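Long-range contacts in histidine acid phosphatase (Hafnia alvei, PDB 4ARU), which belongs to branch 2 of the histidine phosphatase superfamily, monomeric here, with an alpha/beta core around a mixed sheet and many helices packed beside it: residues T35-P40 and V171-K176; N78-D83 and G105-C110; Y86-V91 and R289-I294. One frame throughout, in Å; residues are numbered along the deposited sequence.

Contact 1 of 3, residues T35-P40 and V171-K176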
loop_
_atom_site.group_PDB
_atom_site.type_symbol
_atom_site.label_atom_id
_atom_site.label_comp_id
_atom_site.label_asym_id
_atom_site.label_seq_id
_atom_site.Cartn_x
_atom_site.Cartn_y
_atom_site.Cartn_z
ATOM N N THR A 35 -8.993 17.992 -18.590
ATOM C CA THR A 35 -9.944 17.275 -19.446
ATOM C C THR A 35 -11.184 18.108 -19.718
ATOM O O THR A 35 -11.661 18.790 -18.830
ATOM C CB THR A 35 -10.372 15.925 -18.839
ATOM O OG1 THR A 35 -11.311 15.286 -19.708
ATOM C CG2 THR A 35 -11.052 16.074 -17.483
ATOM N N PRO A 36 -11.717 18.073 -20.945
ATOM C CA PRO A 36 -13.026 18.706 -21.191
ATOM C C PRO A 36 -14.177 17.928 -20.574
ATOM O O PRO A 36 -15.320 18.447 -20.527
ATOM C CB PRO A 36 -13.151 18.642 -22.716
ATOM C CG PRO A 36 -12.353 17.417 -23.082
ATOM C CD PRO A 36 -11.171 17.469 -22.178
ATOM N N HIS A 37 -13.912 16.693 -20.161
ATOM C CA HIS A 37 -14.995 15.846 -19.654
ATOM C C HIS A 37 -15.229 16.136 -18.205
ATOM O O HIS A 37 -14.432 16.833 -17.593
ATOM C CB HIS A 37 -14.629 14.397 -19.811
ATOM C CG HIS A 37 -14.253 14.041 -21.200
ATOM N ND1 HIS A 37 -15.020 14.414 -22.280
ATOM C CD2 HIS A 37 -13.170 13.414 -21.696
ATOM C CE1 HIS A 37 -14.447 13.986 -23.388
ATOM N NE2 HIS A 37 -13.322 13.386 -23.065
ATOM N N GLN A 38 -16.359 15.702 -17.676
ATOM C CA GLN A 38 -16.666 15.945 -16.269
ATOM C C GLN A 38 -16.333 14.702 -15.475
ATOM O O GLN A 38 -16.761 13.609 -15.844
ATOM C CB GLN A 38 -18.147 16.275 -16.095
ATOM C CG GLN A 38 -18.601 17.417 -16.988
ATOM C CD GLN A 38 -17.645 18.622 -17.030
ATOM O OE1 GLN A 38 -17.129 19.008 -18.108
ATOM N NE2 GLN A 38 -17.417 19.234 -15.872
ATOM N N TRP A 39 -15.588 14.882 -14.388
ATOM C CA TRP A 39 -15.324 13.790 -13.510
ATOM C C TRP A 39 -16.614 13.271 -12.832
ATOM O O TRP A 39 -17.436 14.059 -12.397
ATOM C CB TRP A 39 -14.294 14.207 -12.453
ATOM C CG TRP A 39 -12.913 14.412 -13.010
ATOM C CD1 TRP A 39 -12.353 15.610 -13.406
ATOM C CD2 TRP A 39 -11.908 13.421 -13.164
ATOM N NE1 TRP A 39 -11.054 15.389 -13.812
ATOM C CE2 TRP A 39 -10.765 14.054 -13.706
ATOM C CE3 TRP A 39 -11.868 12.043 -12.951
ATOM C CZ2 TRP A 39 -9.598 13.356 -13.976
ATOM C CZ3 TRP A 39 -10.726 11.351 -13.244
ATOM C CH2 TRP A 39 -9.582 12.007 -13.732
ATOM N N PRO A 40 -16.746 11.953 -12.741
ATOM C CA PRO A 40 -17.997 11.404 -12.196
ATOM C C PRO A 40 -18.093 11.652 -10.679
ATOM O O PRO A 40 -17.073 11.675 -9.976
ATOM C CB PRO A 40 -17.902 9.914 -12.550
ATOM C CG PRO A 40 -16.471 9.650 -12.754
ATOM C CD PRO A 40 -15.959 10.906 -13.415
ATOM N N VAL A 171 -6.627 9.702 -23.298
ATOM C CA VAL A 171 -7.725 9.294 -22.408
ATOM C C VAL A 171 -8.454 10.522 -21.840
ATOM O O VAL A 171 -9.684 10.534 -21.758
ATOM C CB VAL A 171 -7.174 8.415 -21.265
ATOM C CG1 VAL A 171 -8.181 8.260 -20.127
ATOM C CG2 VAL A 171 -6.710 7.072 -21.813
ATOM N N LEU A 172 -7.691 11.548 -21.481
ATOM C CA LEU A 172 -8.248 12.804 -21.013
ATOM C C LEU A 172 -8.854 13.650 -22.108
ATOM O O LEU A 172 -9.651 14.538 -21.809
ATOM C CB LEU A 172 -7.126 13.656 -20.351
ATOM C CG LEU A 172 -6.541 13.047 -19.092
ATOM C CD1 LEU A 172 -5.338 13.877 -18.742
ATOM C CD2 LEU A 172 -7.548 13.019 -17.947
ATOM N N ASP A 173 -8.495 13.438 -23.384
ATOM C CA ASP A 173 -8.725 14.474 -24.413
ATOM C C ASP A 173 -8.129 15.802 -24.009
ATOM O O ASP A 173 -8.696 16.878 -24.211
ATOM C CB ASP A 173 -10.214 14.584 -24.769
ATOM C CG ASP A 173 -10.708 13.349 -25.510
ATOM O OD1 ASP A 173 -10.270 13.199 -26.661
ATOM O OD2 ASP A 173 -11.510 12.518 -24.988
ATOM N N PHE A 174 -6.909 15.707 -23.457
ATOM C CA PHE A 174 -6.178 16.871 -22.966
ATOM C C PHE A 174 -6.111 18.038 -23.961
ATOM O O PHE A 174 -6.269 19.195 -23.577
ATOM C CB PHE A 174 -4.780 16.451 -22.455
ATOM C CG PHE A 174 -3.889 17.621 -22.048
ATOM C CD1 PHE A 174 -4.090 18.298 -20.841
ATOM C CD2 PHE A 174 -2.836 18.008 -22.841
ATOM C CE1 PHE A 174 -3.262 19.346 -20.487
ATOM C CE2 PHE A 174 -2.011 19.059 -22.478
ATOM C CZ PHE A 174 -2.222 19.713 -21.297
ATOM N N PRO A 175 -5.837 17.760 -25.239
ATOM C CA PRO A 175 -5.676 18.888 -26.159
ATOM C C PRO A 175 -6.943 19.759 -26.299
ATOM O O PRO A 175 -6.842 20.939 -26.688
ATOM C CB PRO A 175 -5.325 18.202 -27.490
ATOM C CG PRO A 175 -4.699 16.907 -27.097
ATOM C CD PRO A 175 -5.434 16.476 -25.874
ATOM N N LYS A 176 -8.097 19.168 -25.988
ATOM C CA LYS A 176 -9.366 19.895 -26.030
ATOM C C LYS A 176 -9.795 20.445 -24.677
ATOM O O LYS A 176 -10.923 20.942 -24.564
ATOM C CB LYS A 176 -10.474 18.987 -26.545
ATOM C CG LYS A 176 -10.261 18.487 -27.965
ATOM C CD LYS A 176 -11.108 17.241 -28.133
ATOM C CE LYS A 176 -11.223 16.734 -29.562
ATOM N NZ LYS A 176 -11.842 15.371 -29.486
#

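Contact 2 of 3, residues N78-D83 and G105-C110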
loop_
_atom_site.group_PDB
_atom_site.type_symbol
_atom_site.label_atom_id
_atom_site.label_comp_id
_atom_site.label_asym_id
_atom_site.label_seq_id
_atom_site.Cartn_x
_atom_site.Cartn_y
_atom_site.Cartn_z
ATOM N N ASN A 78 -16.779 -20.706 13.829
ATOM C CA ASN A 78 -17.084 -19.868 14.979
ATOM C C ASN A 78 -15.881 -18.998 15.414
ATOM O O ASN A 78 -14.710 -19.254 15.049
ATOM C CB ASN A 78 -17.581 -20.722 16.165
ATOM C CG ASN A 78 -18.242 -22.039 15.734
ATOM O OD1 ASN A 78 -19.151 -22.063 14.890
ATOM N ND2 ASN A 78 -17.795 -23.143 16.336
ATOM N N CYS A 79 -16.174 -18.034 16.272
ATOM C CA CYS A 79 -15.312 -16.885 16.525
ATOM C C CYS A 79 -13.922 -17.154 17.043
ATOM O O CYS A 79 -13.732 -18.023 17.909
ATOM C CB CYS A 79 -16.043 -15.936 17.491
ATOM S SG CYS A 79 -17.584 -15.350 16.747
ATOM N N PRO A 80 -12.935 -16.420 16.503
ATOM C CA PRO A 80 -11.635 -16.444 17.141
ATOM C C PRO A 80 -11.798 -15.974 18.582
ATOM O O PRO A 80 -12.718 -15.195 18.875
ATOM C CB PRO A 80 -10.810 -15.435 16.352
ATOM C CG PRO A 80 -11.584 -15.136 15.111
ATOM C CD PRO A 80 -13.011 -15.448 15.406
ATOM N N THR A 81 -10.931 -16.449 19.461
ATOM C CA THR A 81 -10.832 -15.859 20.795
ATOM C C THR A 81 -10.346 -14.410 20.585
ATOM O O THR A 81 -9.543 -14.159 19.733
ATOM C CB THR A 81 -9.891 -16.658 21.685
ATOM O OG1 THR A 81 -10.086 -16.259 23.043
ATOM C CG2 THR A 81 -8.411 -16.464 21.273
ATOM N N PRO A 82 -10.874 -13.428 21.332
ATOM C CA PRO A 82 -10.472 -12.053 20.936
ATOM C C PRO A 82 -8.989 -11.685 21.068
ATOM O O PRO A 82 -8.502 -10.861 20.314
ATOM C CB PRO A 82 -11.333 -11.189 21.861
ATOM C CG PRO A 82 -12.577 -11.997 21.942
ATOM C CD PRO A 82 -12.084 -13.409 22.177
ATOM N N ASP A 83 -8.247 -12.322 21.967
ATOM C CA ASP A 83 -6.790 -12.147 22.085
ATOM C C ASP A 83 -6.037 -12.506 20.787
ATOM O O ASP A 83 -4.987 -12.003 20.524
ATOM C CB ASP A 83 -6.256 -13.082 23.183
ATOM C CG ASP A 83 -6.491 -12.570 24.620
ATOM O OD1 ASP A 83 -6.734 -11.388 24.837
ATOM O OD2 ASP A 83 -6.420 -13.382 25.547
ATOM N N GLY A 105 -15.294 -9.685 7.712
ATOM C CA GLY A 105 -15.038 -10.798 6.808
ATOM C C GLY A 105 -14.306 -11.944 7.480
ATOM O O GLY A 105 -14.595 -13.100 7.253
ATOM N N LEU A 106 -13.345 -11.602 8.315
ATOM C CA LEU A 106 -12.561 -12.601 9.049
ATOM C C LEU A 106 -13.376 -13.370 10.032
ATOM O O LEU A 106 -13.181 -14.600 10.205
ATOM C CB LEU A 106 -11.395 -11.935 9.773
ATOM C CG LEU A 106 -10.387 -12.919 10.398
ATOM C CD1 LEU A 106 -9.359 -13.302 9.382
ATOM C CD2 LEU A 106 -9.730 -12.343 11.655
ATOM N N ALA A 107 -14.310 -12.680 10.698
ATOM C CA ALA A 107 -15.031 -13.223 11.852
ATOM C C ALA A 107 -16.424 -12.627 11.910
ATOM O O ALA A 107 -16.729 -11.800 12.760
ATOM C CB ALA A 107 -14.247 -12.935 13.118
ATOM N N PRO A 108 -17.282 -13.049 10.971
ATOM C CA PRO A 108 -18.579 -12.427 10.874
ATOM C C PRO A 108 -19.379 -12.575 12.156
ATOM O O PRO A 108 -19.435 -13.657 12.734
ATOM C CB PRO A 108 -19.247 -13.180 9.728
ATOM C CG PRO A 108 -18.184 -13.887 9.021
ATOM C CD PRO A 108 -17.042 -14.084 9.948
ATOM N N GLN A 109 -19.983 -11.480 12.589
ATOM C CA GLN A 109 -20.832 -11.496 13.778
ATOM C C GLN A 109 -20.083 -11.901 15.055
ATOM O O GLN A 109 -20.667 -12.389 16.018
ATOM C CB GLN A 109 -22.028 -12.439 13.542
ATOM C CG GLN A 109 -22.635 -12.290 12.138
ATOM C CD GLN A 109 -23.091 -10.879 11.891
ATOM O OE1 GLN A 109 -23.019 -10.347 10.782
ATOM N NE2 GLN A 109 -23.552 -10.236 12.961
ATOM N N CYS A 110 -18.765 -11.720 15.048
ATOM C CA CYS A 110 -17.996 -11.889 16.244
ATOM C C CYS A 110 -17.819 -10.493 16.823
ATOM O O CYS A 110 -17.625 -9.531 16.067
ATOM C CB CYS A 110 -16.649 -12.542 15.897
ATOM S SG CYS A 110 -16.950 -14.219 15.167
#

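Contact 3 of 3, residues Y86-V91 and R289-I294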
loop_
_atom_site.group_PDB
_atom_site.type_symbol
_atom_site.label_atom_id
_atom_site.label_comp_id
_atom_site.label_asym_id
_atom_site.label_seq_id
_atom_site.Cartn_x
_atom_site.Cartn_y
_atom_site.Cartn_z
ATOM N N TYR A 86 -6.031 -8.717 16.326
ATOM C CA TYR A 86 -5.882 -7.331 16.684
ATOM C C TYR A 86 -5.737 -6.490 15.461
ATOM O O TYR A 86 -4.951 -6.790 14.593
ATOM C CB TYR A 86 -4.683 -7.142 17.600
ATOM C CG TYR A 86 -4.471 -5.744 18.172
ATOM C CD1 TYR A 86 -3.890 -4.754 17.454
ATOM C CD2 TYR A 86 -4.743 -5.495 19.486
ATOM C CE1 TYR A 86 -3.669 -3.482 18.002
ATOM C CE2 TYR A 86 -4.556 -4.240 20.048
ATOM C CZ TYR A 86 -4.003 -3.233 19.292
ATOM O OH TYR A 86 -3.742 -1.988 19.845
ATOM N N VAL A 87 -6.497 -5.388 15.399
ATOM C CA VAL A 87 -6.422 -4.408 14.343
ATOM C C VAL A 87 -5.924 -3.076 14.873
ATOM O O VAL A 87 -6.492 -2.551 15.788
ATOM C CB VAL A 87 -7.797 -4.177 13.621
ATOM C CG1 VAL A 87 -7.651 -3.068 12.613
ATOM C CG2 VAL A 87 -8.313 -5.452 12.989
ATOM N N TRP A 88 -4.892 -2.543 14.236
ATOM C CA TRP A 88 -4.461 -1.153 14.418
ATOM C C TRP A 88 -4.704 -0.405 13.117
ATOM O O TRP A 88 -4.084 -0.726 12.119
ATOM C CB TRP A 88 -3.002 -1.023 14.848
ATOM C CG TRP A 88 -2.667 0.384 15.217
ATOM C CD1 TRP A 88 -2.089 1.355 14.418
ATOM C CD2 TRP A 88 -3.034 1.053 16.413
ATOM N NE1 TRP A 88 -2.040 2.544 15.067
ATOM C CE2 TRP A 88 -2.590 2.402 16.296
ATOM C CE3 TRP A 88 -3.619 0.646 17.612
ATOM C CZ2 TRP A 88 -2.740 3.336 17.322
ATOM C CZ3 TRP A 88 -3.742 1.570 18.629
ATOM C CH2 TRP A 88 -3.359 2.913 18.466
ATOM N N ALA A 89 -5.604 0.566 13.118
ATOM C CA ALA A 89 -5.890 1.350 11.937
ATOM C C ALA A 89 -5.392 2.761 12.101
ATOM O O ALA A 89 -5.415 3.300 13.204
ATOM C CB ALA A 89 -7.404 1.407 11.683
ATOM N N ASP A 90 -4.982 3.369 10.976
ATOM C CA ASP A 90 -4.703 4.792 10.984
ATOM C C ASP A 90 -5.989 5.560 11.247
ATOM O O ASP A 90 -7.088 5.031 11.190
ATOM C CB ASP A 90 -4.062 5.236 9.660
ATOM C CG ASP A 90 -3.291 6.558 9.756
ATOM O OD1 ASP A 90 -3.094 7.145 10.836
ATOM O OD2 ASP A 90 -2.875 6.975 8.637
ATOM N N VAL A 91 -5.821 6.842 11.496
ATOM C CA VAL A 91 -6.882 7.708 11.988
ATOM C C VAL A 91 -8.013 7.989 11.006
ATOM O O VAL A 91 -9.095 8.397 11.453
ATOM C CB VAL A 91 -6.330 9.051 12.481
ATOM C CG1 VAL A 91 -5.537 8.773 13.707
ATOM C CG2 VAL A 91 -5.513 9.829 11.453
ATOM N N ARG A 289 7.423 0.542 20.313
ATOM C CA ARG A 289 6.318 1.086 21.092
ATOM C C ARG A 289 5.185 0.082 21.092
ATOM O O ARG A 289 4.709 -0.323 20.036
ATOM C CB ARG A 289 5.812 2.404 20.529
ATOM C CG ARG A 289 4.658 2.999 21.361
ATOM C CD ARG A 289 4.298 4.392 20.874
ATOM N NE ARG A 289 5.344 5.378 21.161
ATOM C CZ ARG A 289 5.255 6.669 20.819
ATOM N NH1 ARG A 289 4.199 7.110 20.119
ATOM N NH2 ARG A 289 6.233 7.496 21.117
ATOM N N PRO A 290 4.738 -0.324 22.293
ATOM C CA PRO A 290 3.706 -1.370 22.252
ATOM C C PRO A 290 2.369 -0.854 21.769
ATOM O O PRO A 290 2.008 0.297 22.050
ATOM C CB PRO A 290 3.589 -1.825 23.724
ATOM C CG PRO A 290 4.354 -0.840 24.523
ATOM C CD PRO A 290 5.297 -0.090 23.634
ATOM N N LEU A 291 1.636 -1.722 21.081
ATOM C CA LEU A 291 0.259 -1.410 20.637
ATOM C C LEU A 291 -0.613 -1.607 21.853
ATOM O O LEU A 291 -0.487 -2.611 22.556
ATOM C CB LEU A 291 -0.149 -2.326 19.499
ATOM C CG LEU A 291 0.671 -2.121 18.225
ATOM C CD1 LEU A 291 0.253 -3.125 17.164
ATOM C CD2 LEU A 291 0.485 -0.732 17.638
ATOM N N PRO A 292 -1.453 -0.616 22.157
ATOM C CA PRO A 292 -2.198 -0.719 23.414
ATOM C C PRO A 292 -3.156 -1.892 23.457
ATOM O O PRO A 292 -3.850 -2.141 22.486
ATOM C CB PRO A 292 -2.951 0.606 23.496
ATOM C CG PRO A 292 -2.967 1.132 22.148
ATOM C CD PRO A 292 -1.795 0.579 21.383
ATOM N N ASP A 293 -3.130 -2.620 24.571
ATOM C CA ASP A 293 -4.105 -3.685 24.777
ATOM C C ASP A 293 -3.893 -4.925 23.887
ATOM O O ASP A 293 -4.831 -5.697 23.724
ATOM C CB ASP A 293 -5.519 -3.083 24.523
ATOM C CG ASP A 293 -6.652 -4.040 24.807
ATOM O OD1 ASP A 293 -6.588 -4.732 25.830
ATOM O OD2 ASP A 293 -7.625 -4.061 24.006
ATOM N N ILE A 294 -2.738 -5.086 23.233
ATOM C CA ILE A 294 -2.528 -6.271 22.399
ATOM C C ILE A 294 -2.130 -7.414 23.303
ATOM O O ILE A 294 -1.454 -7.190 24.305
ATOM C CB ILE A 294 -1.482 -6.037 21.273
ATOM C CG1 ILE A 294 -1.567 -7.170 20.232
ATOM C CG2 ILE A 294 -0.075 -5.861 21.851
ATOM C CD1 ILE A 294 -0.884 -6.794 18.947
#

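Contact 1 of 3, residues T35-P40 and V171-K176
Thr35 and Leu172 bring the two backbones together, their CA atoms 5.0 Å apart, where the irregular loop after helix 29-33 passes the C-terminal end of helix 162-172. That helix stops in a Schellman motif: Asp173, with positive phi, is the C-prime residue, and Phe174 N reaches back to Ser169 O. The incoming loop docks on this helix end. Thr35 OG1 gives its proton to Leu172 O over 2.8 Å, lying in the carbonyl plane on a lone pair. Because OG1 stands anti to its own N (chi1 179°), it faces the helix and can also accept from His37 N at 3.0 Å, which makes an ST turn. Behind the hydroxyl, Thr35 CB rests on Leu172 CD2.

Pro36 sits in the bend, its CD 3.3 Å from both Leu172 O and Asp173 O. Its CG lies 4.0 Å above the centre of the His37 ring, so proline covers one face of the imidazole. His37 then reaches Asp173 edge-on: NE2 donates to OD2 across 2.8 Å, nearly straight at 170°. The acceptor is almost in the ring plane, but OD2 is approached on its anti side and somewhat out of the carboxylate plane, and the ring and carboxylate planes stand 84° apart. Trp237 meets both the His37 and Trp39 rings, while Trp39 NE1 is bonded to Met31 O.

The other carboxylate oxygen makes a long salt bridge, Lys176 NZ 3.9 Å from Asp173 OD1. The bond to OD2 calls for a proton on NE2, and the carboxylate beside it would probably favour a positively charged imidazole, with the lysine partly offsetting that effect.

Contact 2 of 3, residues N78-D83 and G105-C110
Cys79 and Cys110 are joined by a disulfide, and it is easiest to walk it outward from Cys79. CB, the first atom, has Cys110 SG as its nearest partner at 3.0 Å and lies 3.8 Å from Cys110 CB, an ordinary separation for a disulfide. From there SG swings to the position anti to the carbonyl carbon, beside the backbone N (chi1 -61°), and this aims it across at segment 105-110. At the tip, SG is bonded to Cys110 SG at 2.0 Å. The Cys110 sulfur has made the same first turn from its own backbone, and the torsion about the bond between the sulfurs, chi3 -86°, is close to the perpendicular twist a relaxed disulfide prefers. Cys79 SG also lies 4.3 Å from Gln109 O, a loose approach.

Strand 85-89, helix 93-106 and strand 115-116, parallel to the first, form a beta-alpha-beta crossover; the bridge ties the loop entering its first strand to the turn leaving its helix. Cys110 is held in place locally by a type II turn from Ala107, with Cys110 N bonded to Ala107 O at 3.1 Å. The turn begins right where the helix ends.

Next to the sulfurs, Pro80 packs its ring on the same turn. Its CD touches Ala107 CB at 3.6 Å and lies 4.1 Å from Cys110 SG, while CG follows along the same methyl. Leu74 and Val85 also touch the proline. Arg65, from helix 51-70, bonds to one backbone carbonyl on each segment: NH2 takes Asn78 O and NH1 takes Leu106 O.

Contact 3 of 3, residues Y86-V91 and R289-I294
Tyr86 and Trp88, two residues apart on strand 85-89, send their rings from the same side of the strand onto the loop 289-294. The strand belongs to the central mixed sheet of the alpha/beta core, running parallel between strands 115-116 and 300-305. Both side chains have CG anti to the backbone N (chi1 -174° for Tyr86), which carries both rings out toward loop 289-294.

The loop meets the two rings differently. Ile294 crosses Tyr86 at about a right angle and lies over its face, with CB 4.0 Å from the ring centroid in a CH-pi contact; CG1 comes to 3.7 Å from Tyr86 CD2. Leu291 works between the rings: its CB lies obliquely by the phenol end, 3.6 Å from Tyr86 OH, while CD2 stands 4.0 Å above the plane of the Trp88 indole, offset toward the rim. Pro292 crosses Trp88 at roughly a right angle and touches it obliquely, CD 3.5 Å from CZ3.

His115 stacks on Tyr86; in the conformer modelled here, Asp293 OD2 bonds to the same histidine. Trp88 NE1 is spent on Asp124. Leu291 to Ile294 is a type II turn, closed by a weak bond, and its central carbonyl is turned toward the phenol: Tyr86 OH donates to Pro292 O at 2.6 Å, tilted 21° from the carbonyl plane.

Contacts 2 and 3 are neighbours on the alpha/beta core, centres about 18 Å apart. Strand 85-89 and helix 93-106, which follow each other in the chain, connect them: the first segment of contact 3 lies inside the loop closed by contact 2. Contact 1 is remote, its centre about 43 Å from that of contact 3, on opposite sides of the chain's centre. In contact 3 the Trp88 side chain is about 5 Å from a tartaric acid, probably from the crystallisation liquor; in contact 1 that of Trp39 is about 9 Å from a sodium ion. Farther along, Asp90 bonds to His306, part of the family's His-Asp motif, which probably places this strand end beside the active-site pocket.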